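Local coordinates for francisella virulence factor (Francisella novicida, PDB 5EVF), which is of unknown function but is classed as a virulence factor, a small single-chain protein with a mixed beta sheet covered on one face by a helix, at residues E5-Y10 / S47-N52; P19-S24 / L70-G75; V26-L31 / H77-I82; I41-T46 / R99-R104; D61-E66 / S94-R99. All blocks are in the same frame, centred on the assembly; numbering follows the deposited sequence. Where two conformers were deposited one is given.

Contact 1 of 5, residues E5-Y10 / S47-N52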
# COMPACT_ATOMS: atom_id res chain seq x y z
N GLU A 5 -4.76 8.01 11.55
CA GLU A 5 -3.39 7.60 11.28
C GLU A 5 -3.35 6.48 10.25
O GLU A 5 -4.13 5.52 10.33
CB GLU A 5 -2.73 7.14 12.58
CG GLU A 5 -1.28 6.70 12.42
CD GLU A 5 -0.68 6.24 13.74
OE1 GLU A 5 -1.46 5.86 14.65
OE2 GLU A 5 0.56 6.28 13.88
N THR A 6 -2.46 6.61 9.27
CA THR A 6 -2.20 5.55 8.31
C THR A 6 -0.85 4.91 8.64
O THR A 6 0.18 5.58 8.57
CB THR A 6 -2.20 6.09 6.88
OG1 THR A 6 -3.50 6.65 6.60
CG2 THR A 6 -1.91 4.96 5.87
N LYS A 7 -0.88 3.64 9.02
CA LYS A 7 0.31 2.87 9.38
C LYS A 7 0.82 2.13 8.15
O LYS A 7 0.04 1.75 7.28
CB LYS A 7 -0.03 1.84 10.46
CG LYS A 7 -0.50 2.42 11.79
CD LYS A 7 -1.56 1.53 12.41
CE LYS A 7 -2.84 1.56 11.57
NZ LYS A 7 -3.66 2.81 11.74
N GLY A 8 2.12 1.93 8.07
CA GLY A 8 2.66 1.17 6.95
C GLY A 8 3.86 0.34 7.35
O GLY A 8 4.63 0.71 8.24
N VAL A 9 4.03 -0.81 6.67
CA VAL A 9 5.20 -1.66 6.85
C VAL A 9 5.70 -2.06 5.48
O VAL A 9 4.92 -2.17 4.52
CB VAL A 9 4.90 -2.91 7.72
CG1 VAL A 9 4.52 -2.53 9.14
CG2 VAL A 9 3.82 -3.76 7.09
N TYR A 10 7.01 -2.24 5.37
CA TYR A 10 7.61 -2.76 4.15
C TYR A 10 8.26 -4.09 4.49
O TYR A 10 9.01 -4.19 5.46
CB TYR A 10 8.65 -1.80 3.57
CG TYR A 10 9.29 -2.38 2.34
CD1 TYR A 10 8.59 -2.42 1.15
CD2 TYR A 10 10.57 -2.90 2.37
CE1 TYR A 10 9.15 -2.96 0.02
CE2 TYR A 10 11.14 -3.44 1.24
CZ TYR A 10 10.41 -3.47 0.07
OH TYR A 10 10.95 -4.01 -1.08
N SER A 47 -2.49 0.69 6.33
CA SER A 47 -3.85 0.57 6.82
C SER A 47 -4.23 1.84 7.57
O SER A 47 -3.40 2.50 8.17
CB SER A 47 -4.00 -0.65 7.73
OG SER A 47 -3.28 -0.46 8.92
N THR A 48 -5.52 2.16 7.51
CA THR A 48 -6.10 3.33 8.16
C THR A 48 -7.42 2.91 8.79
O THR A 48 -8.20 2.20 8.17
CB THR A 48 -6.36 4.45 7.15
OG1 THR A 48 -5.18 4.68 6.38
CG2 THR A 48 -6.82 5.74 7.86
N HIS A 49 -7.67 3.34 10.03
CA HIS A 49 -8.95 3.03 10.65
C HIS A 49 -10.07 3.81 9.97
O HIS A 49 -9.87 4.91 9.45
CB HIS A 49 -8.94 3.34 12.15
CG HIS A 49 -8.27 2.28 12.97
ND1 HIS A 49 -6.99 2.42 13.45
CD2 HIS A 49 -8.69 1.06 13.35
CE1 HIS A 49 -6.66 1.33 14.12
NE2 HIS A 49 -7.68 0.49 14.08
N VAL A 50 -11.27 3.22 10.00
CA VAL A 50 -12.41 3.77 9.28
C VAL A 50 -12.97 5.00 9.98
O VAL A 50 -13.23 6.03 9.35
CB VAL A 50 -13.48 2.69 9.09
CG1 VAL A 50 -14.80 3.31 8.63
CG2 VAL A 50 -12.99 1.63 8.11
N SER A 51 -13.17 4.90 11.30
CA SER A 51 -13.71 5.99 12.11
C SER A 51 -15.04 6.41 11.48
O SER A 51 -15.91 5.55 11.26
CB SER A 51 -12.66 7.08 12.23
OG SER A 51 -13.16 8.17 12.97
N ASN A 52 -15.24 7.69 11.18
CA ASN A 52 -16.49 8.22 10.65
C ASN A 52 -16.41 8.47 9.15
O ASN A 52 -17.30 9.13 8.59
CB ASN A 52 -16.86 9.50 11.37
CG ASN A 52 -15.66 10.41 11.55
OD1 ASN A 52 -15.02 10.80 10.57
ND2 ASN A 52 -15.35 10.75 12.81
O HOH W 1 -6.06 4.59 11.99
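The imidazole of His49 meets Lys7 across the contact: NZ of Lys7 comes in obliquely to the ring, 3.8 Å from ND1 of His49. A water lies at the ring's ND1 and also takes the backbone N-H of His49, at 2.8 Å from that N. The same water donates to the carbonyl O of Glu5 and so ties the two segments together. Lys7 curls back to reach this spot, its chain bent at chi2, chi3 and chi4. The curl sets NZ of Lys7 3.1 Å from O of Glu5, a hydrogen bond made from above the carbonyl plane, and lays CE of Lys7 3.4 Å from OG of Ser47. The backbones form one margin of a mixed five-stranded sheet, in which 6-12 is an outermost strand; the short axes run antiparallel at 157°. Lys7 and Ser47 are a hydrogen-bonded pair, N of Lys7 lying 2.9 Å from O of Ser47. On the other face, which meets helix 56-73, OG1 of Thr6 donates to OG1 of Thr48 at 2.6 Å. Each hydroxyl stands anti to its own carbonyl carbon (chi1 -61° and -51°). Lys62 NZ binds Thr6 OG1, and Thr48 OG1 is bonded to Asn63 OD1.

Contact 2 of 5, residues P19-S24 / L70-G75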
# COMPACT_ATOMS: atom_id res chain seq x y z
N PRO A 19 19.00 1.93 -2.96
CA PRO A 19 18.91 3.38 -2.83
C PRO A 19 17.47 3.83 -2.99
O PRO A 19 16.73 3.29 -3.82
CB PRO A 19 19.79 3.90 -3.97
CG PRO A 19 20.66 2.74 -4.34
CD PRO A 19 19.83 1.53 -4.11
N PRO A 20 17.04 4.80 -2.19
CA PRO A 20 15.66 5.29 -2.31
C PRO A 20 15.40 5.86 -3.69
O PRO A 20 16.30 6.37 -4.36
CB PRO A 20 15.57 6.38 -1.23
CG PRO A 20 16.65 6.04 -0.25
CD PRO A 20 17.75 5.39 -1.04
N THR A 21 14.14 5.77 -4.11
CA THR A 21 13.71 6.33 -5.38
C THR A 21 12.80 7.53 -5.11
O THR A 21 12.37 7.77 -3.98
CB THR A 21 12.98 5.28 -6.23
OG1 THR A 21 11.92 4.74 -5.47
CG2 THR A 21 13.92 4.15 -6.59
N ASP A 22 12.54 8.29 -6.16
CA ASP A 22 11.65 9.44 -6.06
C ASP A 22 10.21 8.94 -6.05
O ASP A 22 9.77 8.35 -7.04
CB ASP A 22 11.90 10.37 -7.22
CG ASP A 22 11.05 11.63 -7.18
OD1 ASP A 22 10.07 11.71 -6.42
OD2 ASP A 22 11.37 12.56 -7.93
N PRO A 23 9.45 9.15 -4.97
CA PRO A 23 8.07 8.63 -4.94
C PRO A 23 7.19 9.15 -6.06
O PRO A 23 6.32 8.41 -6.54
CB PRO A 23 7.54 9.07 -3.56
CG PRO A 23 8.50 10.04 -3.03
CD PRO A 23 9.78 9.97 -3.80
N SER A 24 7.41 10.38 -6.52
CA SER A 24 6.57 10.87 -7.61
C SER A 24 6.84 10.14 -8.93
O SER A 24 6.02 10.25 -9.85
CB SER A 24 6.77 12.38 -7.78
OG SER A 24 8.05 12.67 -8.32
N LEU A 70 6.38 4.76 1.03
CA LEU A 70 7.18 3.76 1.73
C LEU A 70 7.92 2.86 0.74
O LEU A 70 9.10 2.56 0.93
CB LEU A 70 6.28 2.94 2.66
CG LEU A 70 6.88 2.00 3.70
CD1 LEU A 70 7.91 2.69 4.59
CD2 LEU A 70 5.74 1.44 4.55
N ALA A 71 7.26 2.46 -0.34
CA ALA A 71 7.94 1.62 -1.32
C ALA A 71 9.11 2.36 -1.95
O ALA A 71 10.19 1.77 -2.15
CB ALA A 71 6.95 1.15 -2.39
N ALA A 72 8.94 3.65 -2.23
CA ALA A 72 10.03 4.45 -2.80
C ALA A 72 11.19 4.57 -1.82
O ALA A 72 12.36 4.57 -2.22
CB ALA A 72 9.51 5.84 -3.16
N GLN A 73 10.88 4.69 -0.53
CA GLN A 73 11.95 4.76 0.46
C GLN A 73 12.81 3.50 0.44
O GLN A 73 14.00 3.56 0.78
CB GLN A 73 11.36 4.99 1.85
CG GLN A 73 11.01 6.44 2.08
CD GLN A 73 10.19 6.68 3.32
OE1 GLN A 73 9.88 7.83 3.65
NE2 GLN A 73 9.81 5.61 4.02
N HIS A 74 12.24 2.38 0.02
CA HIS A 74 12.96 1.12 -0.06
C HIS A 74 13.37 0.74 -1.47
O HIS A 74 13.77 -0.41 -1.70
CB HIS A 74 12.11 0.01 0.58
CG HIS A 74 11.88 0.25 2.04
ND1 HIS A 74 12.71 -0.26 3.01
CD2 HIS A 74 10.94 0.98 2.68
CE1 HIS A 74 12.28 0.14 4.20
NE2 HIS A 74 11.21 0.89 4.03
N GLY A 75 13.31 1.68 -2.40
CA GLY A 75 13.93 1.50 -3.71
C GLY A 75 13.01 1.07 -4.83
O GLY A 75 13.51 0.75 -5.91
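A Schellman motif ends helix 56-73, and the loop 19-24 docks on that helix end. Gly75, at positive phi, is the C-prime residue: its N binds O of Ala72 at 3.0 Å, while N of Ala76 reaches back to O of Ala71. The loop adds a second donor to the same carbonyl. N of Thr21 lies 2.9 Å from O of Ala72 in a nearly straight bond (170° at the hydrogen), and it arrives from the face of the carbonyl plane opposite to Gly75 N, so two N-H groups grip one oxygen. Around this bond the packing is close: CB of Ala72 rests 3.8 Å from CB of Pro23, and CG2 of Thr21 sits 3.5 Å from O of Gly75. With its hydroxyl set between backbone N and carbonyl carbon (chi1 55°), Thr21 turns OG1 toward the helix end, where it is hydrogen-bonded to O of Ala76. Backbone carbon also contributes, O of Pro19 being 3.3 Å from CA of Gly75. Farther along the loop, OD1 of Asp22 accepts from N of Ser24 at 3.0 Å, an Asx turn. The whole is a Schellman C-cap in which Ala72 O, a carbonyl of the last turn, also takes an N-H from the docked loop.

Contact 3 of 5, residues V26-L31 / H77-I82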
# COMPACT_ATOMS: atom_id res chain seq x y z
N VAL A 26 7.39 6.72 -9.03
CA VAL A 26 6.98 5.33 -8.92
C VAL A 26 5.81 5.07 -9.85
O VAL A 26 4.84 5.84 -9.87
CB VAL A 26 6.60 5.00 -7.46
CG1 VAL A 26 5.96 3.62 -7.38
CG2 VAL A 26 7.83 5.09 -6.55
N ARG A 27 5.88 3.99 -10.63
CA ARG A 27 4.78 3.59 -11.49
C ARG A 27 3.82 2.74 -10.68
O ARG A 27 4.24 1.79 -10.01
CB ARG A 27 5.29 2.82 -12.71
CG ARG A 27 6.38 3.57 -13.46
CD ARG A 27 6.74 2.91 -14.79
NE ARG A 27 7.05 1.50 -14.62
CZ ARG A 27 8.27 1.00 -14.43
NH1 ARG A 27 9.32 1.81 -14.38
NH2 ARG A 27 8.43 -0.31 -14.28
N VAL A 28 2.54 3.08 -10.75
CA VAL A 28 1.53 2.48 -9.87
C VAL A 28 0.50 1.78 -10.73
O VAL A 28 -0.11 2.41 -11.60
CB VAL A 28 0.88 3.55 -8.98
CG1 VAL A 28 -0.26 2.96 -8.19
CG2 VAL A 28 1.92 4.18 -8.06
N TYR A 29 0.28 0.49 -10.47
CA TYR A 29 -0.67 -0.28 -11.26
C TYR A 29 -1.62 -1.05 -10.35
O TYR A 29 -1.29 -1.36 -9.20
CB TYR A 29 0.05 -1.28 -12.16
CG TYR A 29 1.12 -0.69 -13.04
CD1 TYR A 29 2.46 -0.99 -12.83
CD2 TYR A 29 0.80 0.18 -14.07
CE1 TYR A 29 3.44 -0.46 -13.65
CE2 TYR A 29 1.78 0.72 -14.88
CZ TYR A 29 3.10 0.40 -14.66
OH TYR A 29 4.08 0.93 -15.49
N ASN A 30 -2.79 -1.39 -10.89
CA ASN A 30 -3.72 -2.24 -10.15
C ASN A 30 -3.23 -3.69 -10.10
O ASN A 30 -2.87 -4.28 -11.13
CB ASN A 30 -5.10 -2.22 -10.79
CG ASN A 30 -5.71 -0.86 -10.82
OD1 ASN A 30 -5.27 0.07 -10.12
ND2 ASN A 30 -6.77 -0.71 -11.63
N LEU A 31 -3.26 -4.28 -8.90
CA LEU A 31 -2.96 -5.70 -8.72
C LEU A 31 -4.21 -6.48 -9.09
O LEU A 31 -5.19 -6.46 -8.35
CB LEU A 31 -2.57 -5.98 -7.27
CG LEU A 31 -2.13 -7.41 -6.93
CD1 LEU A 31 -0.80 -7.75 -7.58
CD2 LEU A 31 -2.07 -7.62 -5.41
N HIS A 77 10.70 0.89 -8.04
CA HIS A 77 10.34 1.64 -9.24
C HIS A 77 8.87 1.51 -9.60
O HIS A 77 8.35 2.36 -10.35
CB HIS A 77 11.18 1.15 -10.42
CG HIS A 77 12.64 1.43 -10.25
ND1 HIS A 77 13.60 0.49 -10.52
CD2 HIS A 77 13.30 2.54 -9.85
CE1 HIS A 77 14.80 1.01 -10.29
NE2 HIS A 77 14.64 2.25 -9.88
N GLU A 78 8.18 0.51 -9.06
CA GLU A 78 6.81 0.20 -9.46
C GLU A 78 6.12 -0.49 -8.29
O GLU A 78 6.75 -1.26 -7.56
CB GLU A 78 6.83 -0.67 -10.72
CG GLU A 78 5.66 -1.58 -10.96
CD GLU A 78 5.88 -2.45 -12.21
OE1 GLU A 78 5.06 -3.35 -12.44
OE2 GLU A 78 6.85 -2.20 -12.94
N ILE A 79 4.82 -0.24 -8.12
CA ILE A 79 4.04 -1.02 -7.17
C ILE A 79 2.75 -1.45 -7.85
O ILE A 79 2.21 -0.72 -8.68
CB ILE A 79 3.71 -0.29 -5.86
CG1 ILE A 79 2.90 0.98 -6.12
CG2 ILE A 79 4.98 0.02 -5.10
CD1 ILE A 79 2.40 1.60 -4.82
N LYS A 80 2.28 -2.64 -7.49
CA LYS A 80 0.97 -3.14 -7.90
C LYS A 80 0.19 -3.38 -6.62
O LYS A 80 0.66 -4.10 -5.74
CB LYS A 80 1.11 -4.44 -8.70
CG LYS A 80 2.04 -4.33 -9.92
CD LYS A 80 2.06 -5.65 -10.72
CE LYS A 80 3.18 -5.65 -11.76
NZ LYS A 80 3.37 -7.01 -12.38
N TYR A 81 -0.99 -2.76 -6.50
CA TYR A 81 -1.66 -2.73 -5.21
C TYR A 81 -3.15 -3.06 -5.33
O TYR A 81 -3.75 -3.02 -6.42
CB TYR A 81 -1.49 -1.35 -4.55
CG TYR A 81 -2.44 -0.36 -5.17
CD1 TYR A 81 -2.17 0.19 -6.42
CD2 TYR A 81 -3.64 -0.03 -4.54
CE1 TYR A 81 -3.07 1.08 -7.02
CE2 TYR A 81 -4.53 0.85 -5.15
CZ TYR A 81 -4.24 1.39 -6.38
OH TYR A 81 -5.13 2.27 -6.97
N ILE A 82 -3.73 -3.36 -4.17
CA ILE A 82 -5.17 -3.56 -4.04
C ILE A 82 -5.59 -3.08 -2.66
O ILE A 82 -4.86 -3.28 -1.68
CB ILE A 82 -5.55 -5.04 -4.29
CG1 ILE A 82 -7.08 -5.22 -4.22
CG2 ILE A 82 -4.85 -5.95 -3.27
CD1 ILE A 82 -7.53 -6.58 -4.71
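Val28 fits between two neighbours on strand 78-82: its CG1 presses against CE1 of the Tyr81 ring at 3.6 Å, and its CG2 lies 3.9 Å from CG1 of Ile79, the two side chains pointing the same way. The strands are parallel, with axes 30° apart, and strand 27-30 is an outermost strand of the mixed sheet. Val28 and Ile79 share the face covered by helix 56-73, where both touch Ile68. At the start of the partner strand, His77 and Glu78 both face Phe103 in a classic beta bulge. The opposite face carries Arg27, Tyr29 and Glu78. There the Tyr29 ring turns its edge to the carboxylate, CE1 of Tyr29 lying 3.5 Å from CD of Glu78 with the planes 84° apart. Glu78 CG is anti to the backbone N (chi1 154°) and its chain runs on extended, which carries OE2 to Arg27. That salt bridge spans 2.8 Å from NH2 of Arg27 to OE2 of Glu78, met on the anti side; NH2 of Arg27 also pairs with Asp105. At the far end Leu31 straddles its neighbours, CD1 lying 4.0 Å from CB of Lys80 and CD2 against CG2 of Ile82. N of Leu31 binds O of Tyr81 at 2.8 Å.

Contact 4 of 5, residues I41-T46 / R99-R104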
# COMPACT_ATOMS: atom_id res chain seq x y z
N ILE A 41 10.08 -7.58 -5.36
CA ILE A 41 11.18 -7.56 -4.40
C ILE A 41 10.69 -7.50 -2.96
O ILE A 41 11.51 -7.63 -2.03
CB ILE A 41 12.13 -6.37 -4.65
CG1 ILE A 41 11.39 -5.04 -4.46
CG2 ILE A 41 12.74 -6.48 -6.04
CD1 ILE A 41 12.29 -3.84 -4.29
N GLY A 42 9.40 -7.30 -2.74
CA GLY A 42 8.88 -7.16 -1.39
C GLY A 42 7.45 -6.66 -1.47
O GLY A 42 6.92 -6.39 -2.55
N GLN A 43 6.84 -6.55 -0.30
CA GLN A 43 5.48 -6.05 -0.18
C GLN A 43 5.45 -4.80 0.68
O GLN A 43 6.24 -4.65 1.60
CB GLN A 43 4.54 -7.06 0.48
CG GLN A 43 4.69 -8.49 0.08
CD GLN A 43 3.89 -9.42 0.98
OE1 GLN A 43 4.28 -10.57 1.18
NE2 GLN A 43 2.79 -8.92 1.53
N VAL A 44 4.50 -3.92 0.39
CA VAL A 44 4.17 -2.81 1.26
C VAL A 44 2.73 -3.02 1.71
O VAL A 44 1.87 -3.40 0.91
CB VAL A 44 4.36 -1.45 0.56
CG1 VAL A 44 3.55 -1.38 -0.75
CG2 VAL A 44 4.00 -0.31 1.49
N ARG A 45 2.48 -2.83 3.01
CA ARG A 45 1.14 -2.96 3.56
C ARG A 45 0.84 -1.71 4.35
O ARG A 45 1.63 -1.32 5.22
CB ARG A 45 1.00 -4.21 4.44
CG ARG A 45 1.31 -5.52 3.72
CD ARG A 45 1.02 -6.71 4.61
NE ARG A 45 1.38 -7.97 3.96
CZ ARG A 45 1.23 -9.16 4.53
NH1 ARG A 45 0.70 -9.26 5.74
NH2 ARG A 45 1.59 -10.25 3.88
N THR A 46 -0.28 -1.06 4.05
CA THR A 46 -0.69 0.11 4.82
C THR A 46 -2.12 -0.08 5.31
O THR A 46 -2.88 -0.89 4.78
CB THR A 46 -0.57 1.41 4.01
OG1 THR A 46 -1.30 1.28 2.79
CG2 THR A 46 0.87 1.69 3.68
N ARG A 99 -2.58 -3.87 0.16
CA ARG A 99 -1.47 -4.78 -0.09
C ARG A 99 -0.83 -4.37 -1.39
O ARG A 99 -1.51 -4.27 -2.42
CB ARG A 99 -1.97 -6.23 -0.16
CG ARG A 99 -0.92 -7.26 -0.59
CD ARG A 99 -0.02 -7.60 0.58
NE ARG A 99 -0.76 -8.26 1.65
CZ ARG A 99 -0.90 -9.58 1.77
NH1 ARG A 99 -0.32 -10.42 0.90
NH2 ARG A 99 -1.61 -10.09 2.78
N GLY A 100 0.46 -4.09 -1.36
CA GLY A 100 1.19 -3.69 -2.55
C GLY A 100 2.40 -4.58 -2.73
O GLY A 100 2.97 -5.07 -1.75
N TYR A 101 2.73 -4.86 -3.98
CA TYR A 101 3.95 -5.58 -4.32
C TYR A 101 4.88 -4.61 -5.02
O TYR A 101 4.45 -3.89 -5.93
CB TYR A 101 3.65 -6.79 -5.18
CG TYR A 101 2.90 -7.83 -4.37
CD1 TYR A 101 3.59 -8.86 -3.76
CD2 TYR A 101 1.53 -7.74 -4.17
CE1 TYR A 101 2.96 -9.79 -3.00
CE2 TYR A 101 0.87 -8.69 -3.39
CZ TYR A 101 1.60 -9.72 -2.82
OH TYR A 101 1.00 -10.68 -2.04
N ALA A 102 6.14 -4.58 -4.58
CA ALA A 102 7.12 -3.63 -5.09
C ALA A 102 8.02 -4.31 -6.11
O ALA A 102 8.37 -5.48 -5.97
CB ALA A 102 7.98 -3.08 -3.95
N PHE A 103 8.42 -3.54 -7.12
CA PHE A 103 9.25 -4.05 -8.21
C PHE A 103 10.38 -3.08 -8.50
O PHE A 103 10.25 -1.87 -8.29
CB PHE A 103 8.41 -4.25 -9.47
CG PHE A 103 7.30 -5.24 -9.30
CD1 PHE A 103 6.10 -4.87 -8.71
CD2 PHE A 103 7.44 -6.54 -9.75
CE1 PHE A 103 5.07 -5.78 -8.56
CE2 PHE A 103 6.40 -7.45 -9.60
CZ PHE A 103 5.23 -7.08 -9.01
N ARG A 104 11.50 -3.63 -8.95
CA ARG A 104 12.64 -2.88 -9.48
C ARG A 104 12.80 -3.17 -10.96
O ARG A 104 12.63 -4.31 -11.40
CB ARG A 104 13.95 -3.27 -8.79
CG ARG A 104 14.05 -2.91 -7.35
CD ARG A 104 14.59 -1.52 -7.19
NE ARG A 104 15.99 -1.34 -7.56
CZ ARG A 104 16.66 -0.20 -7.37
NH1 ARG A 104 16.04 0.84 -6.80
NH2 ARG A 104 17.93 -0.08 -7.74
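The guanidinium groups of Arg45 and Arg99 lie flat on each other, centres 3.5 Å apart and planes only 12° from parallel. Each group's NH2 sits over the centre of the other, and NE of Arg45 stands 3.2 Å from NE of Arg99, two donors with no bond between them. The routes differ: Arg45 reaches the stack with its chain extended from CG to NE, whereas Arg99 doubles back through bends at chi2 (79°) and chi3 (64°). A second shell fixes the rotation of Arg99, since its NH1 donates in the guanidinium plane to OH of Tyr101 at 3.2 Å. Tyr101 in turn has the aliphatic part of Gln43 alongside, CE1 of Tyr101 being 3.8 Å from CG of Gln43. Beneath them the antiparallel inner strands 42-49 and 95-103 set the register: Val44 and Gly100 form a hydrogen-bonded pair, with N of Gly100 2.8 Å from O of Val44. Toward the strand end N of Ile41 binds O of Ala102 at 2.8 Å, and CD1 of Ile41 packs on CG of Arg104, whose NH1 goes to O of Gly75. Two guanidinium charges this close should raise the local positive potential; the flat stacking and the Tyr101 hydroxyl probably offset part of the cost.

Contact 5 of 5, residues D61-E66 / S94-R99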
# COMPACT_ATOMS: atom_id res chain seq x y z
N ASP A 61 -7.23 5.74 -1.21
CA ASP A 61 -6.21 6.66 -1.71
C ASP A 61 -5.21 7.04 -0.62
O ASP A 61 -4.01 7.16 -0.89
CB ASP A 61 -6.86 7.91 -2.28
CG ASP A 61 -5.90 8.69 -3.17
OD1 ASP A 61 -5.53 8.15 -4.24
OD2 ASP A 61 -5.49 9.80 -2.78
N LYS A 62 -5.70 7.26 0.60
CA LYS A 62 -4.82 7.55 1.73
C LYS A 62 -3.82 6.42 1.93
O LYS A 62 -2.62 6.66 2.10
CB LYS A 62 -5.67 7.75 2.98
CG LYS A 62 -4.90 8.06 4.27
CD LYS A 62 -4.95 9.54 4.61
CE LYS A 62 -3.97 9.90 5.72
NZ LYS A 62 -4.31 9.27 7.04
N ASN A 63 -4.31 5.18 1.91
CA ASN A 63 -3.42 4.03 2.00
C ASN A 63 -2.42 4.01 0.85
O ASN A 63 -1.23 3.69 1.04
CB ASN A 63 -4.23 2.73 2.00
CG ASN A 63 -4.95 2.49 3.30
OD1 ASN A 63 -4.51 2.97 4.34
ND2 ASN A 63 -5.99 1.66 3.28
N LEU A 64 -2.88 4.35 -0.35
CA LEU A 64 -2.00 4.26 -1.52
C LEU A 64 -0.88 5.30 -1.45
O LEU A 64 0.27 4.99 -1.78
CB LEU A 64 -2.82 4.43 -2.81
CG LEU A 64 -2.01 4.48 -4.11
CD1 LEU A 64 -1.19 3.21 -4.29
CD2 LEU A 64 -2.95 4.72 -5.28
N LYS A 65 -1.20 6.53 -1.05
CA LYS A 65 -0.15 7.55 -1.01
C LYS A 65 0.93 7.18 -0.00
O LYS A 65 2.12 7.38 -0.26
CB LYS A 65 -0.74 8.93 -0.73
CG LYS A 65 -1.63 9.37 -1.89
CD LYS A 65 -1.16 10.66 -2.55
CE LYS A 65 -1.57 10.68 -4.03
NZ LYS A 65 -0.85 11.70 -4.84
N GLU A 66 0.54 6.62 1.15
CA GLU A 66 1.55 6.16 2.10
C GLU A 66 2.33 4.98 1.52
O GLU A 66 3.55 4.89 1.71
CB GLU A 66 0.89 5.79 3.44
CG GLU A 66 1.88 5.42 4.54
CD GLU A 66 2.84 6.54 4.89
OE1 GLU A 66 2.46 7.72 4.73
OE2 GLU A 66 3.99 6.24 5.31
N SER A 94 -13.05 -0.49 12.49
CA SER A 94 -12.54 -1.24 11.36
C SER A 94 -11.34 -0.53 10.73
O SER A 94 -11.10 0.66 10.96
CB SER A 94 -13.63 -1.45 10.31
OG SER A 94 -14.65 -2.28 10.82
N SER A 95 -10.60 -1.28 9.93
CA SER A 95 -9.51 -0.73 9.15
C SER A 95 -9.68 -1.08 7.68
O SER A 95 -10.10 -2.20 7.35
CB SER A 95 -8.15 -1.25 9.64
OG SER A 95 -7.81 -0.63 10.86
N VAL A 96 -9.34 -0.14 6.82
CA VAL A 96 -9.17 -0.37 5.40
C VAL A 96 -7.69 -0.57 5.16
O VAL A 96 -6.87 0.20 5.68
CB VAL A 96 -9.71 0.81 4.57
CG1 VAL A 96 -9.37 0.62 3.10
CG2 VAL A 96 -11.21 0.93 4.76
N GLN A 97 -7.33 -1.61 4.42
CA GLN A 97 -5.94 -1.96 4.26
C GLN A 97 -5.57 -1.91 2.79
O GLN A 97 -6.42 -1.83 1.90
CB GLN A 97 -5.66 -3.35 4.85
CG GLN A 97 -6.05 -3.39 6.32
CD GLN A 97 -5.56 -4.62 7.04
OE1 GLN A 97 -5.23 -5.63 6.42
NE2 GLN A 97 -5.51 -4.55 8.37
N LEU A 98 -4.27 -1.92 2.53
CA LEU A 98 -3.75 -2.01 1.18
C LEU A 98 -2.62 -3.02 1.19
O LEU A 98 -1.80 -3.03 2.12
CB LEU A 98 -3.24 -0.64 0.69
CG LEU A 98 -2.52 -0.59 -0.65
CD1 LEU A 98 -2.68 0.80 -1.24
CD2 LEU A 98 -1.04 -0.88 -0.48
N ARG A 99 -2.58 -3.87 0.16
CA ARG A 99 -1.47 -4.78 -0.09
C ARG A 99 -0.83 -4.37 -1.39
O ARG A 99 -1.51 -4.27 -2.42
CB ARG A 99 -1.97 -6.23 -0.16
CG ARG A 99 -0.92 -7.26 -0.59
CD ARG A 99 -0.02 -7.60 0.58
NE ARG A 99 -0.76 -8.26 1.65
CZ ARG A 99 -0.90 -9.58 1.77
NH1 ARG A 99 -0.32 -10.42 0.90
NH2 ARG A 99 -1.61 -10.09 2.78
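Helix 61-66 lies over strand 95-99 with its axis 8.0 Å away at the closest approach, the two N-to-C directions diverging by 41°. This belongs to a two-layer alpha+beta arrangement, one helix, 56-73, packed on a mixed, mostly antiparallel sheet with strand 95-103 in its middle. The backbones come nearest at Asn63 and Leu98, whose CA atoms are 6.1 Å apart. Asn63 points toward the strand and puts two kinds of contact there. Its CB touches CB of Leu98 at 3.7 Å, an apolar step at the base of a polar side chain. CG stands anti to the carbonyl carbon (chi1 -73°), which leads the amide along the strand to Val96, where ND2 of Asn63 donates to O of Val96 at 2.9 Å. The donor approaches from well above the carbonyl plane, 69° out of it, so no lone pair is addressed; Val96 is also bonded through its backbone to Thr48 of the neighbouring strand. The other amide atom, OD1, is taken by Thr48, so both ends of this buried amide have partners, and the carbonyl O of Asn63 accepts from Thr46 OG1. Beside it, Leu98 slides against the helix backbone itself: CD1 of Leu98 is 3.5 Å from CA of Leu64 and 4.0 Å from CB of Leu64.

Overall arrangement
Four of the contacts belong to the sheet: 1 and 3 lie at its two outer strands and are surface contacts, 4 joins the middle strand to its neighbour 42-49, and 5 is the buried place where the helix covers it. Contact 2 stands apart, closing the helix end with a loop; Arg104 of contact 4 bonds to Gly75 of contact 2. Contacts 1 and 4 both use strand 42-49, contacts 4 and 5 share Arg99, and contacts 1 and 5, about 6 Å between centres, meet through Thr48 and Asn63. Charged side chains take part in contacts 1, 3 and the partly buried 4, with a bridging water in contact 1, whereas contact 5 rests on one amide hydrogen bond and leucine packing.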